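Local coordinates for protein beta-fructofuranosidase, insoluble isoenzyme CWINV1 (Arabidopsis thaliana, PDB 2OXB) that hydrolyses sucrose and 1-kestose, and less readily neokestose and levan, by releasing terminal beta-D-fructofuranoside units, acting as a secreted cell-wall invertase, at residues P64-S69 with N75-G80; G272-S277 with I314-W319; I429-A432 with K438-V441; R449-L452 with D457-T460. The protein carries 1 engineered substitution. All coordinates share one frame; numbering follows the deposited sequence.

Contact 1. Residues P64-S69 with N75-G80; sequences PAIFPS and NGCWSG. With FRU (beta-D-fructofuranose), chain B.
I66 starts the contact by laying its CG2 methyl against the sulfur of C77, the CG2-SG distance being 3.4 Å. With CG2 anti to the backbone N and CG1 beside that N (chi1 -48°), the methyl faces the cysteine while the longer branch leads off. At F67 it is the backbone that touches: CA lies 3.3 Å from C77 SG, while its CB points away from 75-80 and the ring makes a cation-pi contact with K123. P68 closes the run. Its CD sits 3.8 Å from C77 SG, and its CG is equally far, 3.8 Å, from the backbone N of G76. C77 SG is thus the shared contact point for I66, F67 and P68, with no hydrogen bond between the segments. At the backbone angles of G76 a CB would press on the carbonyl O of N75, so glycine fits there.

The strand that carries C77 also lines the substrate site. W78 lies under the fructose of the bound sucrose, whose O6 stands 3.2 Å above the indole plane and displaced toward the rim. Without the indole, as with an alanine here, O6 would probably lose the aromatic face beneath it and a gap would open beside W43. S79 OG comes 2.8 Å from fructose O4 and is hydrogen-bonded to the active-site D19.

Strand 60-66 is the outermost of its sheet beside 47-53, and strand 77-81 opens the next sheet beside 93-97. The contact joins these two neighbouring sheets, blades of the five-bladed propeller of this family; I66 and C77 both touch Y94 of strand 93-97.

Contact 2. Residues G272-S277 with I314-W319; sequences GKYYAS and IPRKIW. With FRU (beta-D-fructofuranose), chain B.
Y274 and R316 meet by van der Waals contact alone, their side chains sliding past each other in opposite directions. The phenol OH touches the aliphatic part of the arginine, 3.1 Å from R316 CD. R316 NE is 3.4 Å from the same Y274 OH, but the angle is too poor for a hydrogen bond. Ring and guanidinium planes are only 25° apart, and Y274 CE1 lies over one guanidinium face.

Hydrogen bonding and charge fix the arginine. NH1 of R316 donates to I314 O at 3.2 Å, in the carbonyl plane on a lone pair, though the oxygen is tilted from the guanidinium plane and the N-H angle is only 138°. The same NH1 forms a salt bridge to E485; D270 is a weak, long partner of NH2. The chain, bent at chi2 (138°), runs out from the strand past the Y274 hydroxyl. A leucine in place of R316 would probably leave E485 without its charged mate and I314 O without this donor.

The ligand contact belongs to the next residue. Y275 CE2 is 3.1 Å from fructose O1, and its OH is hydrogen-bonded to L234 O and to Q199, the engineered glutamine.

Strand 316-320 lies between strands 287-291 and 327-331 in a four-stranded antiparallel sheet, a blade of the five-bladed beta-propeller of family 32 hydrolases. The loop 272-277 leads into its edge strand 278-282, bringing Y275 to the substrate pocket, while R316 ties the blade to the C-terminal domain through E485.

Contact 3. Residues I429-A432 with K438-V441; sequences IFKA and KYVV
F430 and V440 exchange two backbone hydrogen bonds that hold together the beta hairpin of strands 423-431 and 439-446 in the C-terminal beta-sandwich domain. V440 N donates to F430 O at 2.8 Å and nearly straight (168°), and F430 N returns to V440 O at 3.1 Å. Toward the turn, A432 N donates to K438 O at 2.6 Å, a less straight bond (149°) made just beyond the regular strands.

The non-hydrogen-bonded pairs I429-V441 and K431-Y439 flank F430-V440. At K431 and Y439 the two side chains run alongside each other in the same direction, the lysine CG 3.8 Å from the ring carbon CE1 of Y439, while the extended lysine chain carries NZ on to a weak bond with E379 O. I429 crosses the tyrosine at about a right angle and reaches its CD1 with CG2. On the sheet face of F430 and V440, V440 CG2 rests on A432, its carbon 4.0 Å from A432 CB, and F464 of the adjoining strand touches V440.

Farther from the turn, I429 and V441 lie side by side: CG1 of I429 is anti to its carbonyl carbon (chi1 -54°), and the terminal CD1 nestles in the fork of V441, 3.6 Å from both CG1 and CG2.

Contact 4. Residues R449-L452 with D457-T460; sequences RSSL and DKTT. With NAG (2-acetamido-2-deoxy-beta-D-glucopyranose), chain C.
A lysine side chain, K458, reaches across a non-regular loop to the backbone of S450 and S451; the loop links strands 439-446 and 461-465 of the C-terminal domain. K458 does nearly all the touching. Its chain is bent twice, at chi2 (65°) and again at chi4 (55°), which folds the ammonium toward the S450-S451 backbone.

K458 NZ is placed 2.7 Å from S450 N and equally 2.7 Å from S451 N. Both are donors facing a donor, so these are not hydrogen bonds, and at 2.60 Å resolution the exact position of NZ is doubtful. The polar partner that does account for the ammonium is Q447 O, its hydrogen-bond acceptor just before the first segment, while S450 OG pairs with T423 OG1. Further back along the lysine, CE lies alongside the hydroxyl of S451, 3.2 Å from OG; that hydroxyl stands between its own backbone N and carbonyl carbon (chi1 84°).

The neighbouring D457 meets the glycan on N295: O3 of the N-acetylglucosamine donates to D457 OD1 at 3.1 Å.

T460 then leads into strand 461-465. Its OG1 accepts from Q447 N, and its side chain packs on C395 and S396 of helix 391-397, where C395 is joined by a disulfide to C444 of strand 439-446. The Q447-T460 bond ties the two ends of the loop together, with helix 391-397 against T460.

Contacts 1 and 2 both touch the fructose of the bound sucrose: W78 and S79 come from one blade and Y275 from another, with the two contact centres 23 Å apart and nearest atoms about 6 Å. Contacts 3 and 4 lie in the C-terminal domain, away from the substrate site, their centres 27 Å apart; both involve strand 439-446 or the loop that follows it. Contact 3 lies farthest from contact 1, 49 Å between centres. Contacts 2 and 4 touch across the domain boundary, where K273 NZ and D457 OD1 form a weak salt bridge of 3.2 Å, on the same oxygen that accepts a hydrogen bond from the glycan's O3.

Contact 1. Residues P64-S69 with N75-G80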
loop_
_atom_site.group_PDB
_atom_site.type_symbol
_atom_site.label_atom_id
_atom_site.label_comp_id
_atom_site.label_asym_id
_atom_site.label_seq_id
_atom_site.Cartn_x
_atom_site.Cartn_y
_atom_site.Cartn_z
ATOM N N PRO A 64 -18.766 7.285 13.298
ATOM C CA PRO A 64 -17.741 6.421 13.907
ATOM C C PRO A 64 -18.328 5.187 14.604
ATOM O O PRO A 64 -19.314 5.296 15.323
ATOM C CB PRO A 64 -17.050 7.368 14.873
ATOM C CG PRO A 64 -17.035 8.638 14.101
ATOM C CD PRO A 64 -18.425 8.709 13.504
ATOM N N ALA A 65 -17.699 4.029 14.404
ATOM C CA ALA A 65 -18.173 2.761 14.965
ATOM C C ALA A 65 -17.456 2.265 16.226
ATOM O O ALA A 65 -18.097 1.790 17.177
ATOM C CB ALA A 65 -18.112 1.681 13.892
ATOM N N ILE A 66 -16.129 2.335 16.211
ATOM C CA ILE A 66 -15.325 1.917 17.352
ATOM C C ILE A 66 -14.665 3.188 17.882
ATOM O O ILE A 66 -13.883 3.830 17.180
ATOM C CB ILE A 66 -14.214 0.890 16.954
ATOM C CG1 ILE A 66 -14.795 -0.224 16.081
ATOM C CG2 ILE A 66 -13.618 0.252 18.204
ATOM C CD1 ILE A 66 -15.818 -1.084 16.781
ATOM N N PHE A 67 -15.009 3.544 19.117
ATOM C CA PHE A 67 -14.487 4.726 19.801
ATOM C C PHE A 67 -14.562 4.457 21.298
ATOM O O PHE A 67 -15.364 3.629 21.740
ATOM C CB PHE A 67 -15.319 5.969 19.439
ATOM C CG PHE A 67 -16.802 5.767 19.553
ATOM C CD1 PHE A 67 -17.455 5.951 20.768
ATOM C CD2 PHE A 67 -17.534 5.309 18.462
ATOM C CE1 PHE A 67 -18.813 5.672 20.901
ATOM C CE2 PHE A 67 -18.892 5.025 18.581
ATOM C CZ PHE A 67 -19.535 5.206 19.810
ATOM N N PRO A 68 -13.713 5.134 22.094
ATOM C CA PRO A 68 -13.646 4.997 23.553
ATOM C C PRO A 68 -14.981 5.203 24.273
ATOM O O PRO A 68 -15.486 6.326 24.360
ATOM C CB PRO A 68 -12.604 6.039 23.938
ATOM C CG PRO A 68 -11.672 5.994 22.788
ATOM C CD PRO A 68 -12.619 5.996 21.613
ATOM N N SER A 69 -15.537 4.108 24.792
ATOM C CA SER A 69 -16.815 4.128 25.510
ATOM C C SER A 69 -16.896 2.897 26.409
ATOM O O SER A 69 -17.944 2.269 26.529
ATOM C CB SER A 69 -17.990 4.095 24.530
ATOM O OG SER A 69 -18.156 2.796 23.989
ATOM N N ASN A 75 -8.892 4.688 26.531
ATOM C CA ASN A 75 -7.818 5.586 26.123
ATOM C C ASN A 75 -7.467 5.604 24.636
ATOM O O ASN A 75 -6.528 6.292 24.208
ATOM C CB ASN A 75 -6.583 5.306 26.972
ATOM C CG ASN A 75 -6.659 5.984 28.319
ATOM O OD1 ASN A 75 -6.493 7.195 28.409
ATOM N ND2 ASN A 75 -6.939 5.218 29.370
ATOM N N GLY A 76 -8.238 4.873 23.839
ATOM C CA GLY A 76 -7.981 4.854 22.412
ATOM C C GLY A 76 -8.532 3.652 21.678
ATOM O O GLY A 76 -8.684 2.570 22.239
ATOM N N CYS A 77 -8.848 3.850 20.410
ATOM C CA CYS A 77 -9.360 2.764 19.601
ATOM C C CYS A 77 -8.422 2.574 18.434
ATOM O O CYS A 77 -8.614 3.151 17.360
ATOM C CB CYS A 77 -10.769 3.068 19.098
ATOM S SG CYS A 77 -12.057 2.555 20.209
ATOM N N TRP A 78 -7.401 1.754 18.677
ATOM C CA TRP A 78 -6.372 1.447 17.698
ATOM C C TRP A 78 -6.813 0.497 16.574
ATOM O O TRP A 78 -7.894 -0.094 16.616
ATOM C CB TRP A 78 -5.128 0.909 18.433
ATOM C CG TRP A 78 -4.390 1.985 19.219
ATOM C CD1 TRP A 78 -4.881 3.207 19.610
ATOM C CD2 TRP A 78 -3.026 1.949 19.665
ATOM N NE1 TRP A 78 -3.903 3.931 20.260
ATOM C CE2 TRP A 78 -2.758 3.183 20.309
ATOM C CE3 TRP A 78 -2.003 0.999 19.579
ATOM C CZ2 TRP A 78 -1.517 3.485 20.862
ATOM C CZ3 TRP A 78 -0.760 1.304 20.129
ATOM C CH2 TRP A 78 -0.532 2.538 20.763
ATOM N N SER A 79 -5.954 0.388 15.561
ATOM C CA SER A 79 -6.168 -0.448 14.383
ATOM C C SER A 79 -6.659 -1.856 14.709
ATOM O O SER A 79 -6.356 -2.408 15.763
ATOM C CB SER A 79 -4.870 -0.540 13.584
ATOM O OG SER A 79 -4.201 0.702 13.591
ATOM N N GLY A 80 -7.418 -2.426 13.779
ATOM C CA GLY A 80 -7.953 -3.761 13.954
ATOM C C GLY A 80 -8.251 -4.360 12.596
ATOM O O GLY A 80 -7.763 -3.858 11.577
HETATM C C1 FRU B . 0.579 2.692 12.552
HETATM C C2 FRU B . 0.195 2.808 14.033
HETATM C C3 FRU B . -0.357 1.473 14.571
HETATM C C4 FRU B . -1.359 1.895 15.607
HETATM C C5 FRU B . -1.857 3.218 15.025
HETATM C C6 FRU B . -2.043 4.313 16.056
HETATM O O1 FRU B . 1.665 1.802 12.365
HETATM O O2 FRU B . 1.203 3.317 14.981
HETATM O O3 FRU B . 0.640 0.637 15.152
HETATM O O4 FRU B . -2.423 0.947 15.740
HETATM O O5 FRU B . -0.894 3.684 14.092
HETATM O O6 FRU B . -3.166 3.983 16.855
#

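Contact 2. Residues G272-S277 with I314-W319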
loop_
_atom_site.group_PDB
_atom_site.type_symbol
_atom_site.label_atom_id
_atom_site.label_comp_id
_atom_site.label_asym_id
_atom_site.label_seq_id
_atom_site.Cartn_x
_atom_site.Cartn_y
_atom_site.Cartn_z
ATOM N N GLY A 272 7.982 3.633 -1.709
ATOM C CA GLY A 272 7.829 5.072 -1.548
ATOM C C GLY A 272 7.037 5.377 -0.291
ATOM O O GLY A 272 7.256 4.736 0.724
ATOM N N LYS A 273 6.110 6.326 -0.336
ATOM C CA LYS A 273 5.351 6.648 0.862
ATOM C C LYS A 273 4.177 5.703 1.087
ATOM O O LYS A 273 3.047 5.988 0.685
ATOM C CB LYS A 273 4.837 8.089 0.808
ATOM C CG LYS A 273 4.457 8.663 2.172
ATOM C CD LYS A 273 5.691 8.942 3.030
ATOM C CE LYS A 273 6.275 10.331 2.778
ATOM N NZ LYS A 273 5.363 11.462 3.186
ATOM N N TYR A 274 4.433 4.586 1.757
ATOM C CA TYR A 274 3.376 3.626 2.020
ATOM C C TYR A 274 3.407 3.178 3.469
ATOM O O TYR A 274 4.478 3.095 4.062
ATOM C CB TYR A 274 3.573 2.408 1.130
ATOM C CG TYR A 274 2.300 1.809 0.601
ATOM C CD1 TYR A 274 1.383 2.597 -0.087
ATOM C CD2 TYR A 274 2.045 0.441 0.715
ATOM C CE1 TYR A 274 0.249 2.057 -0.657
ATOM C CE2 TYR A 274 0.900 -0.122 0.143
ATOM C CZ TYR A 274 0.007 0.705 -0.551
ATOM O OH TYR A 274 -1.109 0.190 -1.176
ATOM N N TYR A 275 2.246 2.874 4.048
ATOM C CA TYR A 275 2.237 2.400 5.427
ATOM C C TYR A 275 0.908 1.882 5.956
ATOM O O TYR A 275 -0.151 2.181 5.425
ATOM C CB TYR A 275 2.752 3.491 6.354
ATOM C CG TYR A 275 3.300 2.966 7.655
ATOM C CD1 TYR A 275 4.336 2.007 7.667
ATOM C CD2 TYR A 275 2.838 3.468 8.881
ATOM C CE1 TYR A 275 4.897 1.573 8.870
ATOM C CE2 TYR A 275 3.393 3.044 10.083
ATOM C CZ TYR A 275 4.422 2.102 10.073
ATOM O OH TYR A 275 4.991 1.731 11.264
ATOM N N ALA A 276 0.991 1.096 7.022
ATOM C CA ALA A 276 -0.178 0.526 7.669
ATOM C C ALA A 276 -1.015 -0.327 6.717
ATOM O O ALA A 276 -2.178 -0.624 7.008
ATOM C CB ALA A 276 -1.021 1.640 8.263
ATOM N N SER A 277 -0.416 -0.746 5.600
ATOM C CA SER A 277 -1.124 -1.552 4.595
ATOM C C SER A 277 -1.820 -2.807 5.147
ATOM O O SER A 277 -1.379 -3.400 6.128
ATOM C CB SER A 277 -0.167 -1.943 3.448
ATOM O OG SER A 277 0.860 -2.840 3.872
ATOM N N ILE A 314 -5.443 4.082 -3.672
ATOM C CA ILE A 314 -6.438 3.296 -4.371
ATOM C C ILE A 314 -6.273 1.826 -4.041
ATOM O O ILE A 314 -5.168 1.284 -4.084
ATOM C CB ILE A 314 -6.340 3.457 -5.904
ATOM C CG1 ILE A 314 -7.430 2.621 -6.567
ATOM C CG2 ILE A 314 -4.969 2.992 -6.392
ATOM C CD1 ILE A 314 -7.256 2.485 -8.050
ATOM N N PRO A 315 -7.384 1.160 -3.706
ATOM C CA PRO A 315 -7.333 -0.261 -3.373
ATOM C C PRO A 315 -6.600 -0.995 -4.484
ATOM O O PRO A 315 -6.928 -0.836 -5.641
ATOM C CB PRO A 315 -8.808 -0.637 -3.278
ATOM C CG PRO A 315 -9.431 0.628 -2.735
ATOM C CD PRO A 315 -8.761 1.680 -3.596
ATOM N N ARG A 316 -5.582 -1.766 -4.136
ATOM C CA ARG A 316 -4.833 -2.502 -5.145
ATOM C C ARG A 316 -5.253 -3.960 -5.123
ATOM O O ARG A 316 -5.846 -4.438 -4.156
ATOM C CB ARG A 316 -3.306 -2.406 -4.891
ATOM C CG ARG A 316 -2.618 -1.054 -5.238
ATOM C CD ARG A 316 -1.607 -0.646 -4.153
ATOM N NE ARG A 316 -0.648 0.433 -4.489
ATOM C CZ ARG A 316 -0.958 1.632 -4.991
ATOM N NH1 ARG A 316 -2.225 1.956 -5.257
ATOM N NH2 ARG A 316 0.004 2.526 -5.190
ATOM N N LYS A 317 -4.962 -4.650 -6.215
ATOM C CA LYS A 317 -5.240 -6.071 -6.310
ATOM C C LYS A 317 -3.866 -6.717 -6.333
ATOM O O LYS A 317 -3.051 -6.389 -7.187
ATOM C CB LYS A 317 -5.989 -6.403 -7.603
ATOM C CG LYS A 317 -6.331 -7.886 -7.767
ATOM C CD LYS A 317 -6.747 -8.260 -9.204
ATOM C CE LYS A 317 -7.006 -9.782 -9.317
ATOM N NZ LYS A 317 -7.298 -10.311 -10.688
ATOM N N ILE A 318 -3.591 -7.610 -5.390
ATOM C CA ILE A 318 -2.291 -8.274 -5.354
ATOM C C ILE A 318 -2.394 -9.779 -5.626
ATOM O O ILE A 318 -3.486 -10.358 -5.628
ATOM C CB ILE A 318 -1.573 -8.045 -3.996
ATOM C CG1 ILE A 318 -2.484 -8.396 -2.814
ATOM C CG2 ILE A 318 -1.166 -6.616 -3.887
ATOM C CD1 ILE A 318 -2.340 -9.817 -2.329
ATOM N N TRP A 319 -1.249 -10.406 -5.870
ATOM C CA TRP A 319 -1.189 -11.836 -6.132
ATOM C C TRP A 319 0.196 -12.228 -6.602
ATOM O O TRP A 319 0.901 -11.449 -7.233
ATOM C CB TRP A 319 -2.220 -12.231 -7.183
ATOM C CG TRP A 319 -1.878 -11.795 -8.570
ATOM C CD1 TRP A 319 -1.243 -12.523 -9.520
ATOM C CD2 TRP A 319 -2.174 -10.527 -9.165
ATOM N NE1 TRP A 319 -1.128 -11.794 -10.677
ATOM C CE2 TRP A 319 -1.693 -10.564 -10.487
ATOM C CE3 TRP A 319 -2.799 -9.367 -8.705
ATOM C CZ2 TRP A 319 -1.817 -9.487 -11.360
ATOM C CZ3 TRP A 319 -2.921 -8.293 -9.571
ATOM C CH2 TRP A 319 -2.433 -8.362 -10.888
HETATM C C1 FRU B . 0.579 2.692 12.552
HETATM C C2 FRU B . 0.195 2.808 14.033
HETATM C C3 FRU B . -0.357 1.473 14.571
HETATM C C4 FRU B . -1.359 1.895 15.607
HETATM C C5 FRU B . -1.857 3.218 15.025
HETATM C C6 FRU B . -2.043 4.313 16.056
HETATM O O1 FRU B . 1.665 1.802 12.365
HETATM O O2 FRU B . 1.203 3.317 14.981
HETATM O O3 FRU B . 0.640 0.637 15.152
HETATM O O4 FRU B . -2.423 0.947 15.740
HETATM O O5 FRU B . -0.894 3.684 14.092
HETATM O O6 FRU B . -3.166 3.983 16.855
#

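Contact 3. Residues I429-A432 with K438-V441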
loop_
_atom_site.group_PDB
_atom_site.type_symbol
_atom_site.label_atom_id
_atom_site.label_comp_id
_atom_site.label_asym_id
_atom_site.label_seq_id
_atom_site.Cartn_x
_atom_site.Cartn_y
_atom_site.Cartn_z
ATOM N N ILE A 429 18.116 1.511 -17.733
ATOM C CA ILE A 429 18.505 0.123 -17.986
ATOM C C ILE A 429 20.022 -0.060 -17.985
ATOM O O ILE A 429 20.760 0.686 -18.623
ATOM C CB ILE A 429 17.989 -0.399 -19.369
ATOM C CG1 ILE A 429 16.474 -0.213 -19.504
ATOM C CG2 ILE A 429 18.381 -1.861 -19.549
ATOM C CD1 ILE A 429 15.641 -0.967 -18.500
ATOM N N PHE A 430 20.471 -1.079 -17.274
ATOM C CA PHE A 430 21.878 -1.396 -17.210
ATOM C C PHE A 430 22.004 -2.904 -17.345
ATOM O O PHE A 430 21.001 -3.625 -17.298
ATOM C CB PHE A 430 22.470 -0.935 -15.881
ATOM C CG PHE A 430 22.406 0.551 -15.677
ATOM C CD1 PHE A 430 23.041 1.413 -16.568
ATOM C CD2 PHE A 430 21.708 1.090 -14.601
ATOM C CE1 PHE A 430 22.982 2.787 -16.393
ATOM C CE2 PHE A 430 21.641 2.463 -14.417
ATOM C CZ PHE A 430 22.280 3.318 -15.314
ATOM N N LYS A 431 23.234 -3.376 -17.515
ATOM C CA LYS A 431 23.500 -4.805 -17.650
ATOM C C LYS A 431 23.898 -5.366 -16.292
ATOM O O LYS A 431 24.734 -4.790 -15.605
ATOM C CB LYS A 431 24.630 -5.040 -18.661
ATOM C CG LYS A 431 24.459 -4.289 -19.986
ATOM C CD LYS A 431 25.407 -4.811 -21.070
ATOM C CE LYS A 431 25.219 -4.064 -22.385
ATOM N NZ LYS A 431 26.065 -4.606 -23.497
ATOM N N ALA A 432 23.285 -6.474 -15.900
ATOM C CA ALA A 432 23.608 -7.093 -14.625
ATOM C C ALA A 432 25.097 -7.424 -14.596
ATOM O O ALA A 432 25.780 -7.153 -13.610
ATOM C CB ALA A 432 22.777 -8.357 -14.427
ATOM N N LYS A 438 21.758 -10.492 -19.018
ATOM C CA LYS A 438 20.850 -10.211 -17.924
ATOM C C LYS A 438 20.948 -8.737 -17.613
ATOM O O LYS A 438 22.023 -8.215 -17.338
ATOM C CB LYS A 438 21.207 -11.040 -16.695
ATOM C CG LYS A 438 20.497 -12.379 -16.645
ATOM C CD LYS A 438 18.999 -12.195 -16.500
ATOM C CE LYS A 438 18.322 -13.507 -16.167
ATOM N NZ LYS A 438 16.867 -13.344 -15.911
ATOM N N TYR A 439 19.805 -8.072 -17.662
ATOM C CA TYR A 439 19.738 -6.646 -17.435
ATOM C C TYR A 439 18.996 -6.274 -16.153
ATOM O O TYR A 439 18.243 -7.076 -15.593
ATOM C CB TYR A 439 19.065 -6.004 -18.651
ATOM C CG TYR A 439 19.809 -6.236 -19.955
ATOM C CD1 TYR A 439 20.534 -5.202 -20.558
ATOM C CD2 TYR A 439 19.832 -7.494 -20.562
ATOM C CE1 TYR A 439 21.269 -5.410 -21.731
ATOM C CE2 TYR A 439 20.567 -7.719 -21.737
ATOM C CZ TYR A 439 21.283 -6.673 -22.312
ATOM O OH TYR A 439 22.023 -6.872 -23.454
ATOM N N VAL A 440 19.230 -5.055 -15.680
ATOM C CA VAL A 440 18.557 -4.567 -14.482
ATOM C C VAL A 440 17.743 -3.331 -14.857
ATOM O O VAL A 440 18.254 -2.370 -15.461
ATOM C CB VAL A 440 19.545 -4.175 -13.348
ATOM C CG1 VAL A 440 18.767 -3.799 -12.096
ATOM C CG2 VAL A 440 20.499 -5.309 -13.054
ATOM N N VAL A 441 16.466 -3.369 -14.504
ATOM C CA VAL A 441 15.584 -2.258 -14.792
ATOM C C VAL A 441 15.340 -1.425 -13.552
ATOM O O VAL A 441 14.742 -1.881 -12.581
ATOM C CB VAL A 441 14.241 -2.734 -15.304
ATOM C CG1 VAL A 441 13.414 -1.531 -15.738
ATOM C CG2 VAL A 441 14.447 -3.702 -16.439
#

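Contact 4. Residues R449-L452 with D457-T460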
loop_
_atom_site.group_PDB
_atom_site.type_symbol
_atom_site.label_atom_id
_atom_site.label_comp_id
_atom_site.label_asym_id
_atom_site.label_seq_id
_atom_site.Cartn_x
_atom_site.Cartn_y
_atom_site.Cartn_z
ATOM N N ARG A 449 12.532 18.237 -7.252
ATOM C CA ARG A 449 11.946 19.477 -7.762
ATOM C C ARG A 449 10.414 19.385 -7.850
ATOM O O ARG A 449 9.789 20.174 -8.553
ATOM C CB ARG A 449 12.514 19.833 -9.154
ATOM C CG ARG A 449 13.926 20.473 -9.172
ATOM C CD ARG A 449 15.051 19.438 -9.141
ATOM N NE ARG A 449 16.065 19.739 -8.127
ATOM C CZ ARG A 449 16.769 20.869 -8.068
ATOM N NH1 ARG A 449 16.582 21.823 -8.973
ATOM N NH2 ARG A 449 17.655 21.047 -7.097
ATOM N N SER A 450 9.816 18.436 -7.133
ATOM C CA SER A 450 8.365 18.265 -7.159
ATOM C C SER A 450 7.570 19.526 -6.836
ATOM O O SER A 450 6.410 19.644 -7.241
ATOM C CB SER A 450 7.932 17.145 -6.203
ATOM O OG SER A 450 8.113 15.860 -6.789
ATOM N N SER A 451 8.176 20.462 -6.110
ATOM C CA SER A 451 7.481 21.693 -5.761
ATOM C C SER A 451 8.487 22.784 -5.533
ATOM O O SER A 451 9.691 22.523 -5.498
ATOM C CB SER A 451 6.661 21.516 -4.494
ATOM O OG SER A 451 7.466 21.693 -3.354
ATOM N N LEU A 452 7.986 24.008 -5.379
ATOM C CA LEU A 452 8.840 25.175 -5.160
ATOM C C LEU A 452 9.046 25.495 -3.688
ATOM O O LEU A 452 10.034 26.134 -3.320
ATOM C CB LEU A 452 8.254 26.404 -5.864
ATOM C CG LEU A 452 8.507 26.541 -7.359
ATOM C CD1 LEU A 452 7.712 27.699 -7.907
ATOM C CD2 LEU A 452 9.996 26.748 -7.588
ATOM N N ASP A 457 8.481 16.939 1.825
ATOM C CA ASP A 457 9.209 15.678 1.825
ATOM C C ASP A 457 9.710 15.401 0.403
ATOM O O ASP A 457 9.095 14.642 -0.342
ATOM C CB ASP A 457 8.258 14.576 2.290
ATOM C CG ASP A 457 8.954 13.492 3.074
ATOM O OD1 ASP A 457 8.258 12.729 3.782
ATOM O OD2 ASP A 457 10.193 13.405 2.978
ATOM N N LYS A 458 10.823 16.029 0.031
ATOM C CA LYS A 458 11.410 15.873 -1.309
ATOM C C LYS A 458 12.233 14.600 -1.544
ATOM O O LYS A 458 12.838 14.451 -2.612
ATOM C CB LYS A 458 12.310 17.075 -1.636
ATOM C CG LYS A 458 11.754 18.036 -2.670
ATOM C CD LYS A 458 10.490 18.714 -2.157
ATOM C CE LYS A 458 9.878 19.594 -3.229
ATOM N NZ LYS A 458 9.624 18.802 -4.465
ATOM N N THR A 459 12.261 13.698 -0.562
ATOM C CA THR A 459 13.035 12.473 -0.696
ATOM C C THR A 459 12.567 11.623 -1.869
ATOM O O THR A 459 11.389 11.294 -2.001
ATOM C CB THR A 459 13.008 11.596 0.608
ATOM O OG1 THR A 459 12.008 10.572 0.500
ATOM C CG2 THR A 459 12.718 12.456 1.832
ATOM N N THR A 460 13.527 11.286 -2.724
ATOM C CA THR A 460 13.292 10.474 -3.901
ATOM C C THR A 460 13.297 8.990 -3.534
ATOM O O THR A 460 14.113 8.541 -2.722
ATOM C CB THR A 460 14.379 10.737 -4.957
ATOM O OG1 THR A 460 14.284 12.095 -5.396
ATOM C CG2 THR A 460 14.225 9.797 -6.141
HETATM C C1 NAG C . 5.745 10.275 7.580
HETATM C C2 NAG C . 7.080 9.985 6.876
HETATM C C3 NAG C . 8.090 11.140 7.028
HETATM C C4 NAG C . 7.466 12.525 6.834
HETATM C C5 NAG C . 6.226 12.588 7.721
HETATM C C6 NAG C . 5.484 13.917 7.780
HETATM C C7 NAG C . 8.705 8.845 8.255
HETATM C C8 NAG C . 8.431 8.896 9.755
HETATM N N2 NAG C . 7.662 8.776 7.430
HETATM O O3 NAG C . 9.164 10.968 6.114
HETATM O O4 NAG C . 8.403 13.515 7.225
HETATM O O5 NAG C . 5.291 11.594 7.292
HETATM O O6 NAG C . 4.448 13.870 8.756
HETATM O O7 NAG C . 9.867 8.873 7.853
#